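199aa long hypothetical Trp repressor binding protein (Sulfolobus tokodaii, PDB 2ZKI) is of uncharacterised function but probably binds FMN and acts as a flavodoxin-like, WrbA-type NAD(P)H-dependent oxidoreductase, despite its Trp repressor-binding name. Local coordinates at residues I76-L89 with H120-T132. Sequence-based numbering, arbitrary orientation.
Sequences IGSPTRYGNMAGGL and HGGHETTILTMST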
loop_
_atom_site.group_PDB
_atom_site.type_symbol
_atom_site.label_atom_id
_atom_site.label_comp_id
_atom_site.label_asym_id
_atom_site.label_seq_id
_atom_site.Cartn_x
_atom_site.Cartn_y
_atom_site.Cartn_z
ATOM N N ILE A 76 12.301 -10.913 7.729
ATOM C CA ILE A 76 11.586 -10.167 8.767
ATOM C C ILE A 76 10.093 -10.500 8.762
ATOM O O ILE A 76 9.420 -10.363 7.740
ATOM C CB ILE A 76 11.823 -8.640 8.633
ATOM C CG1 ILE A 76 13.316 -8.321 8.805
ATOM C CG2 ILE A 76 10.979 -7.864 9.648
ATOM C CD1 ILE A 76 13.730 -6.935 8.339
ATOM N N GLY A 77 9.585 -10.935 9.914
ATOM C CA GLY A 77 8.199 -11.375 10.025
ATOM C C GLY A 77 7.473 -10.927 11.276
ATOM O O GLY A 77 8.096 -10.522 12.257
ATOM N N SER A 78 6.145 -11.006 11.222
ATOM C CA SER A 78 5.260 -10.618 12.321
ATOM C C SER A 78 3.837 -11.061 12.009
ATOM O O SER A 78 3.404 -10.964 10.860
ATOM C CB SER A 78 5.274 -9.099 12.522
ATOM O OG SER A 78 4.177 -8.669 13.311
ATOM N N PRO A 79 3.094 -11.534 13.030
ATOM C CA PRO A 79 1.677 -11.815 12.816
ATOM C C PRO A 79 0.932 -10.516 12.524
ATOM O O PRO A 79 1.271 -9.471 13.086
ATOM C CB PRO A 79 1.224 -12.409 14.156
ATOM C CG PRO A 79 2.214 -11.919 15.154
ATOM C CD PRO A 79 3.511 -11.824 14.415
ATOM N N THR A 80 -0.059 -10.578 11.641
ATOM C CA THR A 80 -0.789 -9.386 11.231
ATOM C C THR A 80 -1.428 -8.675 12.421
ATOM O O THR A 80 -2.010 -9.314 13.303
ATOM C CB THR A 80 -1.860 -9.695 10.154
ATOM O OG1 THR A 80 -2.296 -8.474 9.544
ATOM C CG2 THR A 80 -3.062 -10.414 10.751
ATOM N N ARG A 81 -1.279 -7.354 12.452
ATOM C CA ARG A 81 -1.966 -6.527 13.432
ATOM C C ARG A 81 -2.738 -5.429 12.707
ATOM O O ARG A 81 -2.326 -4.264 12.671
ATOM C CB ARG A 81 -0.993 -5.960 14.475
ATOM C CG ARG A 81 -0.408 -7.008 15.423
ATOM C CD ARG A 81 -1.480 -7.688 16.269
ATOM N NE ARG A 81 -1.204 -9.114 16.449
ATOM C CZ ARG A 81 -0.659 -9.650 17.538
ATOM N NH1 ARG A 81 -0.323 -8.886 18.572
ATOM N NH2 ARG A 81 -0.455 -10.960 17.593
ATOM N N TYR A 82 -3.866 -5.841 12.128
ATOM C CA TYR A 82 -4.771 -4.965 11.378
ATOM C C TYR A 82 -4.102 -4.387 10.129
ATOM O O TYR A 82 -4.176 -3.185 9.860
ATOM C CB TYR A 82 -5.371 -3.879 12.290
ATOM C CG TYR A 82 -5.771 -4.412 13.651
ATOM C CD1 TYR A 82 -5.046 -4.075 14.794
ATOM C CD2 TYR A 82 -6.856 -5.281 13.789
ATOM C CE1 TYR A 82 -5.404 -4.575 16.045
ATOM C CE2 TYR A 82 -7.220 -5.787 15.033
ATOM C CZ TYR A 82 -6.490 -5.430 16.154
ATOM O OH TYR A 82 -6.848 -5.930 17.382
ATOM N N GLY A 83 -3.446 -5.270 9.377
ATOM C CA GLY A 83 -2.822 -4.920 8.101
ATOM C C GLY A 83 -1.388 -4.446 8.212
ATOM O O GLY A 83 -0.711 -4.261 7.204
ATOM N N ASN A 84 -0.935 -4.236 9.443
ATOM C CA ASN A 84 0.429 -3.806 9.717
ATOM C C ASN A 84 1.139 -4.813 10.606
ATOM O O ASN A 84 0.519 -5.763 11.092
ATOM C CB ASN A 84 0.430 -2.426 10.384
ATOM C CG ASN A 84 0.401 -1.282 9.383
ATOM O OD1 ASN A 84 1.151 -0.318 9.519
ATOM N ND2 ASN A 84 -0.463 -1.379 8.380
ATOM N N MET A 85 2.438 -4.603 10.812
ATOM C CA MET A 85 3.228 -5.408 11.743
ATOM C C MET A 85 2.847 -5.077 13.188
ATOM O O MET A 85 2.178 -4.071 13.448
ATOM C CB MET A 85 4.729 -5.176 11.517
ATOM C CG MET A 85 5.233 -3.801 11.954
ATOM S SD MET A 85 6.984 -3.531 11.612
ATOM C CE MET A 85 6.935 -2.972 9.913
ATOM N N ALA A 86 3.272 -5.927 14.119
ATOM C CA ALA A 86 3.024 -5.708 15.543
ATOM C C ALA A 86 3.840 -4.540 16.094
ATOM O O ALA A 86 4.873 -4.171 15.533
ATOM C CB ALA A 86 3.311 -6.967 16.324
ATOM N N GLY A 87 3.358 -3.965 17.194
ATOM C CA GLY A 87 4.013 -2.831 17.843
ATOM C C GLY A 87 5.421 -3.124 18.326
ATOM O O GLY A 87 6.276 -2.236 18.329
ATOM N N GLY A 88 5.657 -4.372 18.730
ATOM C CA GLY A 88 6.974 -4.825 19.178
ATOM C C GLY A 88 8.045 -4.780 18.100
ATOM O O GLY A 88 9.171 -4.345 18.355
ATOM N N LEU A 89 7.695 -5.234 16.899
ATOM C CA LEU A 89 8.615 -5.206 15.766
ATOM C C LEU A 89 8.795 -3.785 15.247
ATOM O O LEU A 89 9.899 -3.393 14.875
ATOM C CB LEU A 89 8.139 -6.135 14.640
ATOM C CG LEU A 89 9.030 -6.253 13.393
ATOM C CD1 LEU A 89 10.370 -6.913 13.717
ATOM C CD2 LEU A 89 8.319 -7.004 12.276
ATOM N N HIS A 120 -8.693 -13.870 4.522
ATOM C CA HIS A 120 -8.177 -12.637 3.919
ATOM C C HIS A 120 -8.090 -11.510 4.948
ATOM O O HIS A 120 -8.513 -10.379 4.687
ATOM C CB HIS A 120 -9.017 -12.212 2.708
ATOM C CG HIS A 120 -9.331 -13.332 1.763
ATOM N ND1 HIS A 120 -8.355 -14.045 1.101
ATOM C CD2 HIS A 120 -10.515 -13.857 1.367
ATOM C CE1 HIS A 120 -8.924 -14.966 0.343
ATOM N NE2 HIS A 120 -10.233 -14.873 0.486
ATOM N N GLY A 121 -7.530 -11.830 6.113
ATOM C CA GLY A 121 -7.419 -10.878 7.213
ATOM C C GLY A 121 -6.021 -10.337 7.454
ATOM O O GLY A 121 -5.648 -10.047 8.599
ATOM N N GLY A 122 -5.247 -10.197 6.379
ATOM C CA GLY A 122 -3.928 -9.577 6.459
ATOM C C GLY A 122 -2.779 -10.461 6.021
ATOM O O GLY A 122 -1.649 -10.278 6.476
ATOM N N HIS A 123 -3.062 -11.412 5.132
ATOM C CA HIS A 123 -2.039 -12.331 4.627
ATOM C C HIS A 123 -1.102 -11.685 3.612
ATOM O O HIS A 123 0.022 -12.146 3.417
ATOM C CB HIS A 123 -2.685 -13.571 4.009
ATOM C CG HIS A 123 -3.148 -14.573 5.017
ATOM N ND1 HIS A 123 -4.473 -14.729 5.358
ATOM C CD2 HIS A 123 -2.458 -15.466 5.765
ATOM C CE1 HIS A 123 -4.582 -15.680 6.269
ATOM N NE2 HIS A 123 -3.372 -16.141 6.536
ATOM N N GLU A 124 -1.567 -10.617 2.974
ATOM C CA GLU A 124 -0.821 -9.998 1.881
ATOM C C GLU A 124 -0.577 -8.497 2.051
ATOM O O GLU A 124 0.440 -7.984 1.580
ATOM C CB GLU A 124 -1.487 -10.308 0.531
ATOM C CG GLU A 124 -2.938 -9.867 0.428
ATOM C CD GLU A 124 -3.698 -10.542 -0.697
ATOM O OE1 GLU A 124 -3.731 -11.789 -0.748
ATOM O OE2 GLU A 124 -4.287 -9.817 -1.519
ATOM N N THR A 125 -1.496 -7.802 2.725
ATOM C CA THR A 125 -1.341 -6.363 3.000
ATOM C C THR A 125 -0.255 -6.081 4.033
ATOM O O THR A 125 0.474 -5.096 3.916
ATOM C CB THR A 125 -2.655 -5.687 3.464
ATOM O OG1 THR A 125 -3.373 -6.566 4.336
ATOM C CG2 THR A 125 -3.524 -5.324 2.272
ATOM N N THR A 126 -0.153 -6.953 5.035
ATOM C CA THR A 126 0.861 -6.834 6.082
ATOM C C THR A 126 2.258 -6.786 5.475
ATOM O O THR A 126 3.094 -5.986 5.897
ATOM C CB THR A 126 0.774 -7.991 7.096
ATOM O OG1 THR A 126 -0.591 -8.201 7.473
ATOM C CG2 THR A 126 1.583 -7.677 8.342
ATOM N N ILE A 127 2.492 -7.631 4.474
ATOM C CA ILE A 127 3.770 -7.674 3.764
ATOM C C ILE A 127 3.999 -6.405 2.936
ATOM O O ILE A 127 5.112 -5.873 2.911
ATOM C CB ILE A 127 3.890 -8.954 2.901
ATOM C CG1 ILE A 127 4.039 -10.177 3.810
ATOM C CG2 ILE A 127 5.076 -8.863 1.944
ATOM C CD1 ILE A 127 3.585 -11.480 3.198
ATOM N N LEU A 128 2.946 -5.913 2.284
ATOM C CA LEU A 128 3.039 -4.686 1.489
ATOM C C LEU A 128 3.307 -3.455 2.361
ATOM O O LEU A 128 4.042 -2.552 1.960
ATOM C CB LEU A 128 1.778 -4.484 0.637
ATOM C CG LEU A 128 1.789 -3.318 -0.362
ATOM C CD1 LEU A 128 2.617 -3.655 -1.602
ATOM C CD2 LEU A 128 0.373 -2.938 -0.760
ATOM N N THR A 129 2.719 -3.429 3.553
ATOM C CA THR A 129 2.927 -2.324 4.487
ATOM C C THR A 129 4.324 -2.382 5.111
ATOM O O THR A 129 5.002 -1.361 5.211
ATOM C CB THR A 129 1.844 -2.275 5.594
ATOM O OG1 THR A 129 1.808 -3.525 6.292
ATOM C CG2 THR A 129 0.469 -1.980 4.999
ATOM N N MET A 130 4.749 -3.580 5.510
ATOM C CA MET A 130 6.086 -3.794 6.074
ATOM C C MET A 130 7.209 -3.398 5.122
ATOM O O MET A 130 8.293 -3.018 5.562
ATOM C CB MET A 130 6.275 -5.259 6.468
ATOM C CG MET A 130 5.577 -5.665 7.750
ATOM S SD MET A 130 5.614 -7.450 7.996
ATOM C CE MET A 130 7.268 -7.693 8.644
ATOM N N SER A 131 6.947 -3.488 3.822
ATOM C CA SER A 131 7.984 -3.311 2.811
ATOM C C SER A 131 8.465 -1.872 2.661
ATOM O O SER A 131 9.539 -1.638 2.110
ATOM C CB SER A 131 7.531 -3.873 1.460
ATOM O OG SER A 131 6.389 -3.198 0.973
ATOM N N THR A 132 7.684 -0.917 3.166
ATOM C CA THR A 132 8.056 0.505 3.098
ATOM C C THR A 132 9.389 0.776 3.800
ATOM O O THR A 132 10.125 1.691 3.420
ATOM C CB THR A 132 6.962 1.430 3.681
ATOM O OG1 THR A 132 6.638 1.015 5.012
ATOM C CG2 THR A 132 5.708 1.398 2.824
HETATM O O HOH W 1 3.500 -2.913 8.504
#
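The loop that leaves the C-terminal end of central strand 73-79 of a flavodoxin-like fold meets helix 125-130 here, with T80 and G83 of the loop set against T126 and T129. The T80 hydroxyl donates to T126 OG1 (OG1 to OG1 2.7 Å), and T126 OG1 donates in turn to G122 O, with the hydroxyl oxygen lying 18° off the carbonyl plane. T126 chi1 of -46° turns OG1 to these two bonds and sends CG2, anti to the backbone N, against N84 O at 3.5 Å. With an alanine in place of T126, T80 OG1 would probably lose its acceptor and G122 O this donor, and the methyl packed on N84 O would go. G83 O lies 2.8 Å from T129 OG1 and also receives a CA-H contact from T126; a water links T129 OG1 to M85 N. Deeper in, M130 turns at its thioether so that CE lies 3.8 Å from both I76 CG2 and L89 CD2, while M85 CE rests on M130 CG. N84 ND2 hydrogen-bonds to T129 O of the second subunit, so the same loop and helix also meet across the subunit interface. Such a strand-to-helix loop, with its SPTRYGNM sequence, is characteristic of WrbA-type flavodoxin-like proteins, where it probably borders the FMN site.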